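Local coordinates for protein yxeP (Bacillus subtilis, PDB 1YSJ) that probably catalyses the deacetylation of N-acetylcysteine to cysteine and acetate with two divalent metal ions, in a pathway that breaks down S-(2-succino)cysteine, at residues His182-Leu187 and Glu371-Pro376; Leu70-Leu75 and Leu167-Leu172; Asp88-Ala93 and Ile398-Ile403; Asp225-Ala230 and Val266-Ala271. The protein carries 1 engineered substitution. All coordinates share one frame; numbering follows the deposited sequence.

Contact 1 of 4, residues His182-Leu187 and Glu371-Pro376. With NI (nickel (II) ion), chain C; NI (nickel (II) ion), chain D.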
loop_
_atom_site.group_PDB
_atom_site.type_symbol
_atom_site.label_atom_id
_atom_site.label_comp_id
_atom_site.label_asym_id
_atom_site.label_seq_id
_atom_site.Cartn_x
_atom_site.Cartn_y
_atom_site.Cartn_z
ATOM N N HIS A 182 -24.465 -25.144 12.040
ATOM C CA HIS A 182 -23.263 -24.610 12.634
ATOM C C HIS A 182 -23.511 -24.359 14.111
ATOM O O HIS A 182 -24.558 -23.828 14.492
ATOM C CB HIS A 182 -22.790 -23.339 11.939
ATOM C CG HIS A 182 -21.314 -23.127 12.052
ATOM N ND1 HIS A 182 -20.703 -22.765 13.234
ATOM C CD2 HIS A 182 -20.323 -23.260 11.139
ATOM C CE1 HIS A 182 -19.399 -22.675 13.043
ATOM N NE2 HIS A 182 -19.142 -22.970 11.780
ATOM N N ASN A 183 -22.549 -24.761 14.936
ATOM C CA ASN A 183 -22.595 -24.473 16.361
ATOM C C ASN A 183 -22.706 -22.968 16.574
ATOM O O ASN A 183 -22.124 -22.183 15.823
ATOM C CB ASN A 183 -21.364 -25.047 17.076
ATOM C CG ASN A 183 -20.088 -24.293 16.744
ATOM O OD1 ASN A 183 -19.773 -23.276 17.362
ATOM N ND2 ASN A 183 -19.352 -24.786 15.763
ATOM N N LYS A 184 -23.473 -22.577 17.581
ATOM C CA LYS A 184 -23.671 -21.174 17.896
ATOM C C LYS A 184 -23.410 -20.981 19.388
ATOM O O LYS A 184 -24.274 -21.283 20.213
ATOM C CB LYS A 184 -25.083 -20.732 17.508
ATOM C CG LYS A 184 -25.244 -19.233 17.239
ATOM C CD LYS A 184 -24.612 -18.837 15.905
ATOM C CE LYS A 184 -25.035 -17.445 15.459
ATOM N NZ LYS A 184 -24.366 -16.378 16.230
ATOM N N PRO A 185 -22.202 -20.496 19.736
ATOM C CA PRO A 185 -21.758 -20.374 21.134
ATOM C C PRO A 185 -22.654 -19.513 22.025
ATOM O O PRO A 185 -22.705 -19.741 23.236
ATOM C CB PRO A 185 -20.356 -19.751 21.016
ATOM C CG PRO A 185 -20.275 -19.205 19.622
ATOM C CD PRO A 185 -21.159 -20.059 18.788
ATOM N N ASP A 186 -23.354 -18.549 21.430
ATOM C CA ASP A 186 -24.199 -17.614 22.184
ATOM C C ASP A 186 -25.589 -18.169 22.510
ATOM O O ASP A 186 -26.344 -17.557 23.268
ATOM C CB ASP A 186 -24.318 -16.271 21.451
ATOM C CG ASP A 186 -24.713 -16.432 19.995
ATOM O OD1 ASP A 186 -25.839 -16.027 19.636
ATOM O OD2 ASP A 186 -23.897 -16.967 19.208
ATOM N N LEU A 187 -25.922 -19.322 21.933
ATOM C CA LEU A 187 -27.198 -19.988 22.205
ATOM C C LEU A 187 -27.020 -21.118 23.222
ATOM O O LEU A 187 -25.951 -21.719 23.293
ATOM C CB LEU A 187 -27.819 -20.520 20.906
ATOM C CG LEU A 187 -28.357 -19.509 19.890
ATOM C CD1 LEU A 187 -28.855 -20.230 18.653
ATOM C CD2 LEU A 187 -29.464 -18.633 20.486
ATOM N N GLU A 371 -16.358 -18.099 23.817
ATOM C CA GLU A 371 -15.759 -17.228 22.812
ATOM C C GLU A 371 -16.432 -17.439 21.457
ATOM O O GLU A 371 -17.107 -18.450 21.232
ATOM C CB GLU A 371 -14.252 -17.487 22.696
ATOM C CG GLU A 371 -13.468 -17.437 24.015
ATOM C CD GLU A 371 -13.284 -16.029 24.579
ATOM O OE1 GLU A 371 -12.957 -15.915 25.782
ATOM O OE2 GLU A 371 -13.458 -15.039 23.833
ATOM N N GLU A 372 -16.247 -16.480 20.558
ATOM C CA GLU A 372 -16.787 -16.591 19.210
ATOM C C GLU A 372 -15.904 -17.482 18.326
ATOM O O GLU A 372 -14.770 -17.820 18.698
ATOM C CB GLU A 372 -16.999 -15.204 18.591
ATOM C CG GLU A 372 -15.766 -14.317 18.527
ATOM C CD GLU A 372 -16.090 -12.891 18.096
ATOM O OE1 GLU A 372 -17.099 -12.329 18.582
ATOM O OE2 GLU A 372 -15.329 -12.329 17.277
ATOM N N TRP A 373 -16.433 -17.868 17.166
ATOM C CA TRP A 373 -15.689 -18.706 16.228
ATOM C C TRP A 373 -14.289 -18.143 15.963
ATOM O O TRP A 373 -14.109 -16.922 15.867
ATOM C CB TRP A 373 -16.449 -18.856 14.906
ATOM C CG TRP A 373 -17.866 -19.368 15.033
ATOM C CD1 TRP A 373 -18.330 -20.318 15.903
ATOM C CD2 TRP A 373 -18.992 -18.969 14.241
ATOM N NE1 TRP A 373 -19.678 -20.525 15.709
ATOM C CE2 TRP A 373 -20.109 -19.713 14.694
ATOM C CE3 TRP A 373 -19.166 -18.059 13.191
ATOM C CZ2 TRP A 373 -21.383 -19.572 14.133
ATOM C CZ3 TRP A 373 -20.435 -17.919 12.634
ATOM C CH2 TRP A 373 -21.527 -18.672 13.108
ATOM N N HIS A 374 -13.309 -19.047 15.884
ATOM C CA HIS A 374 -11.916 -18.733 15.518
ATOM C C HIS A 374 -11.039 -18.202 16.655
ATOM O O HIS A 374 -9.839 -17.997 16.473
ATOM C CB HIS A 374 -11.852 -17.802 14.296
ATOM C CG HIS A 374 -12.286 -18.451 13.019
ATOM N ND1 HIS A 374 -11.640 -18.238 11.820
ATOM C CD2 HIS A 374 -13.290 -19.320 12.756
ATOM C CE1 HIS A 374 -12.237 -18.937 10.870
ATOM N NE2 HIS A 374 -13.241 -19.602 11.412
ATOM N N HIS A 375 -11.629 -17.993 17.826
ATOM C CA HIS A 375 -10.868 -17.562 18.986
ATOM C C HIS A 375 -10.006 -18.725 19.492
ATOM O O HIS A 375 -10.463 -19.862 19.500
ATOM C CB HIS A 375 -11.812 -17.071 20.087
ATOM C CG HIS A 375 -11.135 -16.263 21.147
ATOM N ND1 HIS A 375 -11.145 -14.885 21.152
ATOM C CD2 HIS A 375 -10.424 -16.639 22.236
ATOM C CE1 HIS A 375 -10.467 -14.446 22.198
ATOM N NE2 HIS A 375 -10.021 -15.491 22.873
ATOM N N PRO A 376 -8.748 -18.446 19.887
ATOM C CA PRO A 376 -7.870 -19.457 20.505
ATOM C C PRO A 376 -8.471 -20.188 21.718
ATOM O O PRO A 376 -8.116 -21.341 21.976
ATOM C CB PRO A 376 -6.646 -18.644 20.937
ATOM C CG PRO A 376 -6.622 -17.480 20.014
ATOM C CD PRO A 376 -8.062 -17.149 19.732
HETATM NI NI NI C . -17.189 -23.355 10.850
HETATM NI NI NI D . -14.741 -21.095 10.585
HETATM O O HOH W 1 -16.843 -21.976 9.617
HETATM O O HOH W 2 -18.326 -24.168 9.056
HETATM O O HOH W 3 -16.211 -19.375 9.989
#
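His-182, its CG anti to the backbone N (chi1 -153°), and Trp-373, its CG anti to the carbonyl carbon, meet with CE1 of the histidine over one face of the indole. The ring planes stand 56° apart. Both rings donate to one acceptor: His-182 ND1 reaches Asn-183 O at 3.0 Å almost straight (178°) and on a lone pair, whereas Trp-373 NE1, also 3.0 Å from Asn-183 O, comes from above the carbonyl plane. A weak second bond joins Trp-373 NE1 to Asn-183 OD1. The ND1 bond and the metal bond, with His-182 NE2 2.2 Å from the nickel ion of chain C, together hold the imidazole's rotation. His-374, next to the tryptophan, binds the other nickel through NE2, and water 1 lies between the metals. Pro-185 CD approaches Trp-373 NE1 to 3.4 Å. A leucine in place of Trp-373 would probably leave Asn-183 O with one donor fewer and take away the ring that His-182 CE1 lies over. Cys-122 joins both metals, His-124 completes the protein ligands beside His-182, and Glu-158 those beside His-374. Asn-183 ND2 bonds Cys-122 O, and strand 175-184 pairs here with strand 360-366, whose following loop carries Trp-373 towards helix 384-402.

Contact 2 of 4, residues Leu70-Leu75 and Leu167-Leu172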
loop_
_atom_site.group_PDB
_atom_site.type_symbol
_atom_site.label_atom_id
_atom_site.label_comp_id
_atom_site.label_asym_id
_atom_site.label_seq_id
_atom_site.Cartn_x
_atom_site.Cartn_y
_atom_site.Cartn_z
ATOM N N LEU A 70 -19.778 -44.663 0.592
ATOM C CA LEU A 70 -19.740 -44.498 -0.857
ATOM C C LEU A 70 -18.318 -44.295 -1.362
ATOM O O LEU A 70 -17.503 -43.620 -0.726
ATOM C CB LEU A 70 -20.649 -43.340 -1.294
ATOM C CG LEU A 70 -22.106 -43.663 -1.665
ATOM C CD1 LEU A 70 -22.666 -44.915 -0.975
ATOM C CD2 LEU A 70 -23.014 -42.464 -1.421
ATOM N N ASP A 71 -18.030 -44.896 -2.507
ATOM C CA ASP A 71 -16.712 -44.819 -3.113
ATOM C C ASP A 71 -16.643 -43.582 -4.003
ATOM O O ASP A 71 -17.280 -43.523 -5.059
ATOM C CB ASP A 71 -16.431 -46.094 -3.919
ATOM C CG ASP A 71 -14.958 -46.277 -4.237
ATOM O OD1 ASP A 71 -14.648 -46.697 -5.375
ATOM O OD2 ASP A 71 -14.112 -46.012 -3.353
ATOM N N VAL A 72 -15.894 -42.583 -3.545
ATOM C CA VAL A 72 -15.734 -41.323 -4.269
ATOM C C VAL A 72 -14.239 -41.016 -4.357
ATOM O O VAL A 72 -13.715 -40.237 -3.554
ATOM C CB VAL A 72 -16.499 -40.152 -3.582
ATOM C CG1 VAL A 72 -16.540 -38.922 -4.486
ATOM C CG2 VAL A 72 -17.918 -40.569 -3.209
ATOM N N PRO A 73 -13.544 -41.632 -5.334
ATOM C CA PRO A 73 -12.080 -41.552 -5.417
ATOM C C PRO A 73 -11.556 -40.130 -5.620
ATOM O O PRO A 73 -10.458 -39.810 -5.150
ATOM C CB PRO A 73 -11.741 -42.429 -6.631
ATOM C CG PRO A 73 -12.950 -43.264 -6.872
ATOM C CD PRO A 73 -14.107 -42.429 -6.440
ATOM N N GLN A 74 -12.339 -39.290 -6.298
ATOM C CA GLN A 74 -11.973 -37.885 -6.527
ATOM C C GLN A 74 -11.858 -37.072 -5.224
ATOM O O GLN A 74 -11.131 -36.085 -5.175
ATOM C CB GLN A 74 -12.933 -37.211 -7.522
ATOM C CG GLN A 74 -12.604 -35.751 -7.840
ATOM C CD GLN A 74 -13.250 -35.243 -9.123
ATOM O OE1 GLN A 74 -14.462 -35.030 -9.185
ATOM N NE2 GLN A 74 -12.429 -35.020 -10.146
ATOM N N LEU A 75 -12.564 -37.494 -4.177
ATOM C CA LEU A 75 -12.417 -36.878 -2.857
ATOM C C LEU A 75 -11.340 -37.581 -2.045
ATOM O O LEU A 75 -11.610 -38.596 -1.399
ATOM C CB LEU A 75 -13.742 -36.886 -2.083
ATOM C CG LEU A 75 -14.822 -35.870 -2.455
ATOM C CD1 LEU A 75 -16.078 -36.133 -1.632
ATOM C CD2 LEU A 75 -14.341 -34.432 -2.254
ATOM N N LEU A 167 -19.706 -31.152 -4.870
ATOM C CA LEU A 167 -20.655 -30.969 -5.971
ATOM C C LEU A 167 -20.111 -31.523 -7.280
ATOM O O LEU A 167 -20.812 -32.248 -7.996
ATOM C CB LEU A 167 -21.032 -29.489 -6.138
ATOM C CG LEU A 167 -22.106 -28.923 -5.198
ATOM C CD1 LEU A 167 -22.089 -27.402 -5.184
ATOM C CD2 LEU A 167 -23.492 -29.434 -5.575
ATOM N N GLU A 168 -18.855 -31.195 -7.574
ATOM C CA GLU A 168 -18.195 -31.631 -8.811
ATOM C C GLU A 168 -17.914 -33.139 -8.840
ATOM O O GLU A 168 -17.678 -33.712 -9.904
ATOM C CB GLU A 168 -16.908 -30.834 -9.041
ATOM C CG GLU A 168 -17.155 -29.368 -9.392
ATOM C CD GLU A 168 -15.907 -28.505 -9.301
ATOM O OE1 GLU A 168 -15.841 -27.480 -10.016
ATOM O OE2 GLU A 168 -14.994 -28.849 -8.523
ATOM N N ALA A 169 -17.944 -33.768 -7.667
ATOM C CA ALA A 169 -17.764 -35.213 -7.543
ATOM C C ALA A 169 -19.055 -35.973 -7.835
ATOM O O ALA A 169 -19.051 -37.201 -7.899
ATOM C CB ALA A 169 -17.232 -35.569 -6.154
ATOM N N GLY A 170 -20.151 -35.234 -8.020
ATOM C CA GLY A 170 -21.465 -35.812 -8.323
ATOM C C GLY A 170 -22.197 -36.355 -7.110
ATOM O O GLY A 170 -23.143 -37.131 -7.245
ATOM N N VAL A 171 -21.771 -35.927 -5.923
ATOM C CA VAL A 171 -22.302 -36.443 -4.658
ATOM C C VAL A 171 -23.772 -36.049 -4.453
ATOM O O VAL A 171 -24.519 -36.762 -3.782
ATOM C CB VAL A 171 -21.399 -36.003 -3.451
ATOM C CG1 VAL A 171 -22.059 -36.271 -2.086
ATOM C CG2 VAL A 171 -20.034 -36.677 -3.522
ATOM N N LEU A 172 -24.191 -34.933 -5.048
ATOM C CA LEU A 172 -25.571 -34.457 -4.901
ATOM C C LEU A 172 -26.508 -34.829 -6.051
ATOM O O LEU A 172 -27.658 -34.381 -6.095
ATOM C CB LEU A 172 -25.613 -32.945 -4.633
ATOM C CG LEU A 172 -25.185 -32.430 -3.251
ATOM C CD1 LEU A 172 -25.552 -30.964 -3.128
ATOM C CD2 LEU A 172 -25.827 -33.206 -2.112
#
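Val-72 and Ala-169 face each other from two turns of backbone. Residues Val-72 to Leu-75 form a type I beta turn, closed by Leu-75 N to Val-72 O at 3.0 Å, and this brings the side chains of Val-72, Gln-74 and Leu-75 round to the other segment. There helix 162-168 finishes in a Schellman motif: Gly-170 leaves helical geometry with positive phi (80°), and its N bonds Leu-167 O. The reversal sets Ala-169 and Val-171 towards the turn, and the alpha carbons of Gln-74 and Ala-169 come within 6.5 Å.

The side chains meet through methyl groups. CG1 of Val-72 is anti to the backbone N (chi1 -169°), which carries it to 3.8 Å from Ala-169 CB; the same methyl lies 4.3 Å from Val-171 CG2. Leu-75 approaches the pair more loosely, its CG 4.4 Å from Ala-169 CB and its CD1 near Val-171 CG2. At the exposed margin Gln-74 extends along the helix end, with OE1 3.7 Å from Ala-169 CA. No hydrogen bond crosses the 192 Å² interface; the contacts among Val-72, Leu-75, Ala-169 and Val-171 are between apolar groups.

The contact joins the loop between strands 68-69 and 79-84 to the end of helix 162-168. Val-72 and Leu-75 also pack on Ile-80 of strand 79-84, while Val-171 rests on Ile-152 of the neighbouring strand 148-154.

Contact 3 of 4, residues Asp88-Ala93 and Ile398-Ile403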
loop_
_atom_site.group_PDB
_atom_site.type_symbol
_atom_site.label_atom_id
_atom_site.label_comp_id
_atom_site.label_asym_id
_atom_site.label_seq_id
_atom_site.Cartn_x
_atom_site.Cartn_y
_atom_site.Cartn_z
ATOM N N ASP A 88 -38.302 -47.588 -1.408
ATOM C CA ASP A 88 -37.771 -46.685 -2.426
ATOM C C ASP A 88 -38.318 -45.290 -2.155
ATOM O O ASP A 88 -39.492 -45.133 -1.814
ATOM C CB ASP A 88 -38.175 -47.137 -3.835
ATOM C CG ASP A 88 -37.317 -48.283 -4.360
ATOM O OD1 ASP A 88 -36.367 -48.703 -3.661
ATOM O OD2 ASP A 88 -37.595 -48.764 -5.483
ATOM N N GLY A 89 -37.463 -44.284 -2.284
ATOM C CA GLY A 89 -37.870 -42.912 -2.010
ATOM C C GLY A 89 -36.825 -41.883 -2.389
ATOM O O GLY A 89 -35.771 -42.234 -2.929
ATOM N N PRO A 90 -37.120 -40.597 -2.129
ATOM C CA PRO A 90 -36.160 -39.523 -2.388
ATOM C C PRO A 90 -34.881 -39.676 -1.572
ATOM O O PRO A 90 -34.872 -40.348 -0.533
ATOM C CB PRO A 90 -36.917 -38.250 -1.974
ATOM C CG PRO A 90 -38.073 -38.711 -1.159
ATOM C CD PRO A 90 -38.404 -40.088 -1.608
ATOM N N VAL A 91 -33.807 -39.067 -2.066
ATOM C CA VAL A 91 -32.534 -39.034 -1.363
ATOM C C VAL A 91 -32.338 -37.636 -0.790
ATOM O O VAL A 91 -32.456 -36.637 -1.512
ATOM C CB VAL A 91 -31.348 -39.370 -2.305
ATOM C CG1 VAL A 91 -30.028 -39.401 -1.528
ATOM C CG2 VAL A 91 -31.578 -40.694 -3.007
ATOM N N ILE A 92 -32.056 -37.565 0.508
ATOM C CA ILE A 92 -31.693 -36.295 1.145
ATOM C C ILE A 92 -30.291 -36.374 1.741
ATOM O O ILE A 92 -29.764 -37.463 1.969
ATOM C CB ILE A 92 -32.728 -35.825 2.207
ATOM C CG1 ILE A 92 -32.822 -36.816 3.371
ATOM C CG2 ILE A 92 -34.100 -35.578 1.560
ATOM C CD1 ILE A 92 -33.335 -36.195 4.662
ATOM N N ALA A 93 -29.686 -35.217 1.989
ATOM C CA ALA A 93 -28.313 -35.180 2.452
ATOM C C ALA A 93 -28.176 -34.434 3.769
ATOM O O ALA A 93 -28.923 -33.497 4.041
ATOM C CB ALA A 93 -27.401 -34.572 1.383
ATOM N N ILE A 398 -38.648 -36.908 9.464
ATOM C CA ILE A 398 -39.759 -35.994 9.198
ATOM C C ILE A 398 -39.742 -35.459 7.766
ATOM O O ILE A 398 -40.785 -35.425 7.104
ATOM C CB ILE A 398 -39.801 -34.824 10.212
ATOM C CG1 ILE A 398 -40.164 -35.342 11.604
ATOM C CG2 ILE A 398 -40.809 -33.761 9.777
ATOM C CD1 ILE A 398 -39.872 -34.371 12.727
ATOM N N VAL A 399 -38.566 -35.047 7.293
ATOM C CA VAL A 399 -38.425 -34.538 5.928
ATOM C C VAL A 399 -38.831 -35.595 4.899
ATOM O O VAL A 399 -39.630 -35.315 4.007
ATOM C CB VAL A 399 -37.003 -33.990 5.641
ATOM C CG1 VAL A 399 -36.833 -33.654 4.157
ATOM C CG2 VAL A 399 -36.741 -32.759 6.477
ATOM N N LEU A 400 -38.309 -36.810 5.053
ATOM C CA LEU A 400 -38.598 -37.905 4.123
ATOM C C LEU A 400 -40.071 -38.337 4.105
ATOM O O LEU A 400 -40.530 -38.932 3.128
ATOM C CB LEU A 400 -37.676 -39.107 4.383
ATOM C CG LEU A 400 -36.195 -38.969 3.999
ATOM C CD1 LEU A 400 -35.387 -40.149 4.527
ATOM C CD2 LEU A 400 -36.000 -38.816 2.491
ATOM N N GLU A 401 -40.800 -38.034 5.181
ATOM C CA GLU A 401 -42.244 -38.273 5.245
ATOM C C GLU A 401 -43.013 -37.356 4.294
ATOM O O GLU A 401 -44.002 -37.771 3.692
ATOM C CB GLU A 401 -42.773 -38.063 6.669
ATOM C CG GLU A 401 -42.543 -39.228 7.630
ATOM C CD GLU A 401 -42.862 -38.876 9.085
ATOM O OE1 GLU A 401 -43.334 -37.746 9.353
ATOM O OE2 GLU A 401 -42.639 -39.738 9.964
ATOM N N THR A 402 -42.552 -36.113 4.170
ATOM C CA THR A 402 -43.272 -35.083 3.414
ATOM C C THR A 402 -42.631 -34.700 2.080
ATOM O O THR A 402 -43.299 -34.138 1.210
ATOM C CB THR A 402 -43.505 -33.807 4.265
ATOM O OG1 THR A 402 -42.391 -33.595 5.140
ATOM C CG2 THR A 402 -44.765 -33.949 5.102
ATOM N N ILE A 403 -41.348 -35.009 1.914
ATOM C CA ILE A 403 -40.634 -34.660 0.685
ATOM C C ILE A 403 -40.922 -35.659 -0.435
ATOM O O ILE A 403 -41.890 -35.504 -1.177
ATOM C CB ILE A 403 -39.107 -34.527 0.917
ATOM C CG1 ILE A 403 -38.479 -33.613 -0.140
ATOM C CG2 ILE A 403 -38.437 -35.898 0.957
ATOM C CD1 ILE A 403 -37.057 -33.205 0.167
#
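Ile-92 lays its branched side chain across Leu-400, the two crossing at a slant, with Ile-92 CG1 3.9 Å from Leu-400 CD2. This is helix-on-sheet packing in an alpha/beta domain: the C-terminal helix 384-402 covers one face of the mixed sheet at strand 91-97. The alternation of the strand sorts its side chains, for Ile-92 points to the helix and Val-91 away from it.

Both branches of Ile-92 touch Leu-400. CG1 lies between the backbone N and the carbonyl carbon (chi1 63°), and from there CD1 extends to 4.0 Å from Leu-400 CG. The other branch, CG2, is 3.9 Å from Leu-400 CD2 and also meets two residues four positions apart, 4.2 Å from Val-399 CG1 and 4.0 Å from Ile-403 CD1. An alanine in place of Ile-92 would take away both branches, which would probably open a gap between strand and helix and leave Leu-400 and Ile-403 freer to turn.

The helix end is secured by its own backbone, where Val-399 O accepts from both Thr-402 N and Ile-403 N. Thr-402 adds a side-chain bond from OG1 to Ile-398 O. Beyond the pair, Leu-400 also touches Val-149 of strand 148-154, and Val-399 touches Phe-179 of strand 175-184, so the helix spans the strands that flank 91-97.

At the more open margin Pro-90 and Ile-403 slide past each other in opposite directions. The ring presents its CG to the isoleucine's shorter branch, with Pro-90 CG 3.5 Å from Ile-403 CG2.

Contact 4 of 4, residues Asp225-Ala230 and Val266-Ala271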
loop_
_atom_site.group_PDB
_atom_site.type_symbol
_atom_site.label_atom_id
_atom_site.label_comp_id
_atom_site.label_asym_id
_atom_site.label_seq_id
_atom_site.Cartn_x
_atom_site.Cartn_y
_atom_site.Cartn_z
ATOM N N ASP A 225 -2.935 12.585 -10.346
ATOM C CA ASP A 225 -3.188 12.378 -8.922
ATOM C C ASP A 225 -4.092 11.164 -8.664
ATOM O O ASP A 225 -5.297 11.319 -8.440
ATOM C CB ASP A 225 -3.772 13.646 -8.284
ATOM C CG ASP A 225 -3.397 13.793 -6.812
ATOM O OD1 ASP A 225 -2.901 12.814 -6.206
ATOM O OD2 ASP A 225 -3.601 14.896 -6.262
ATOM N N PRO A 226 -3.512 9.945 -8.703
ATOM C CA PRO A 226 -4.273 8.730 -8.392
ATOM C C PRO A 226 -4.594 8.573 -6.902
ATOM O O PRO A 226 -5.588 7.927 -6.556
ATOM C CB PRO A 226 -3.340 7.608 -8.851
ATOM C CG PRO A 226 -1.983 8.177 -8.743
ATOM C CD PRO A 226 -2.113 9.638 -9.060
ATOM N N ILE A 227 -3.760 9.158 -6.041
ATOM C CA ILE A 227 -3.920 9.069 -4.585
ATOM C C ILE A 227 -5.171 9.808 -4.115
ATOM O O ILE A 227 -5.978 9.256 -3.361
ATOM C CB ILE A 227 -2.686 9.631 -3.831
ATOM C CG1 ILE A 227 -1.393 8.945 -4.292
ATOM C CG2 ILE A 227 -2.875 9.522 -2.316
ATOM C CD1 ILE A 227 -1.096 7.626 -3.624
ATOM N N ALA A 228 -5.317 11.052 -4.565
ATOM C CA ALA A 228 -6.494 11.865 -4.270
ATOM C C ALA A 228 -7.771 11.181 -4.754
ATOM O O ALA A 228 -8.788 11.199 -4.062
ATOM C CB ALA A 228 -6.354 13.257 -4.894
ATOM N N ALA A 229 -7.707 10.588 -5.946
ATOM C CA ALA A 229 -8.788 9.765 -6.471
ATOM C C ALA A 229 -9.069 8.581 -5.539
ATOM O O ALA A 229 -10.213 8.346 -5.153
ATOM C CB ALA A 229 -8.455 9.278 -7.882
ATOM N N ALA A 230 -8.016 7.858 -5.164
ATOM C CA ALA A 230 -8.148 6.707 -4.270
ATOM C C ALA A 230 -8.782 7.077 -2.924
ATOM O O ALA A 230 -9.604 6.326 -2.401
ATOM C CB ALA A 230 -6.798 6.024 -4.066
ATOM N N VAL A 266 8.854 10.359 -4.897
ATOM C CA VAL A 266 8.370 10.022 -6.238
ATOM C C VAL A 266 6.845 9.967 -6.296
ATOM O O VAL A 266 6.206 9.332 -5.456
ATOM C CB VAL A 266 8.989 8.683 -6.745
ATOM C CG1 VAL A 266 8.341 8.221 -8.048
ATOM C CG2 VAL A 266 10.501 8.825 -6.923
ATOM N N ILE A 267 6.273 10.643 -7.291
ATOM C CA ILE A 267 4.828 10.620 -7.533
ATOM C C ILE A 267 4.426 9.275 -8.147
ATOM O O ILE A 267 4.924 8.911 -9.216
ATOM C CB ILE A 267 4.378 11.777 -8.465
ATOM C CG1 ILE A 267 4.972 13.113 -8.001
ATOM C CG2 ILE A 267 2.849 11.854 -8.539
ATOM C CD1 ILE A 267 5.215 14.119 -9.124
ATOM N N PRO A 268 3.533 8.530 -7.465
ATOM C CA PRO A 268 3.090 7.211 -7.935
ATOM C C PRO A 268 2.195 7.277 -9.173
ATOM O O PRO A 268 1.386 8.199 -9.310
ATOM C CB PRO A 268 2.309 6.657 -6.741
ATOM C CG PRO A 268 1.839 7.864 -6.009
ATOM C CD PRO A 268 2.901 8.900 -6.185
ATOM N N ASP A 269 2.352 6.302 -10.065
ATOM C CA ASP A 269 1.523 6.208 -11.263
ATOM C C ASP A 269 0.175 5.561 -10.944
ATOM O O ASP A 269 -0.852 5.937 -11.511
ATOM C CB ASP A 269 2.244 5.417 -12.361
ATOM C CG ASP A 269 3.361 6.215 -13.035
ATOM O OD1 ASP A 269 3.693 5.896 -14.199
ATOM O OD2 ASP A 269 3.911 7.156 -12.416
ATOM N N GLN A 270 0.192 4.602 -10.021
ATOM C CA GLN A 270 -0.993 3.815 -9.688
ATOM C C GLN A 270 -1.384 3.885 -8.217
ATOM O O GLN A 270 -0.565 4.196 -7.350
ATOM C CB GLN A 270 -0.780 2.344 -10.056
ATOM C CG GLN A 270 -0.844 2.035 -11.538
ATOM C CD GLN A 270 -0.842 0.542 -11.821
ATOM O OE1 GLN A 270 -1.096 -0.274 -10.933
ATOM N NE2 GLN A 270 -0.558 0.178 -13.067
ATOM N N ALA A 271 -2.653 3.589 -7.960
ATOM C CA ALA A 271 -3.142 3.283 -6.626
ATOM C C ALA A 271 -4.074 2.077 -6.736
ATOM O O ALA A 271 -4.980 2.062 -7.571
ATOM C CB ALA A 271 -3.867 4.477 -6.030
#
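Ile-227 and Pro-268 cross at about a right angle: CG1 and CD1 of the isoleucine both reach the proline's CG, with Ile-227 CD1 3.8 Å from Pro-268 CG. The site belongs to the domain formed by a four-stranded antiparallel sheet with helices packed on it, consistent with the dimerisation domain of M20 peptidases. Here the first turn of helix 226-237 rests on the start of strand 270-278. CG1 of Ile-227 is anti to the carbonyl carbon (chi1 -55°), which swings the end of the chain towards Pro-268 although CB itself does not point there.

Pro-226 turns its ring to the backbone ahead of the strand. Its CG lies 3.4 Å from Pro-268 O and 3.7 Å from Asp-269 O, contacts that bring carbonyl oxygens against the ring without a hydrogen bond. Asp-225 caps the helix through a weak bond from Ala-228 N to Asp-225 OD1; that oxygen also accepts from Gln-238 of the second subunit. Ile-227 and Pro-268 pack on Ile-255 and Thr-256 of that subunit respectively, which places the contact at the dimer interface.

One helical turn after Pro-226, small side chains allow close approach: Ala-230 CB meets Ala-271 CB at 3.9 Å.

Contacts 1, 2 and 3 belong to the domain built on the mixed sheet, whereas contact 4 lies in the separate antiparallel-sheet domain, its centre about 42 Å from that of contact 1 and about 59 Å from that of contact 3. Contacts 1 and 3 reach neighbouring strands, 175-184 and 91-97, with centres about 31 Å apart. Contacts 2 and 3 alternate along the chain and touch, Leu-172 CD2 lying 4.1 Å from Ala-93 CB. Contact 4 falls between the two segments of contact 1, which themselves lie between those of contact 3. The chain thus leaves the metal-binding domain, builds the part that meets the second subunit, and returns to complete the nickel site.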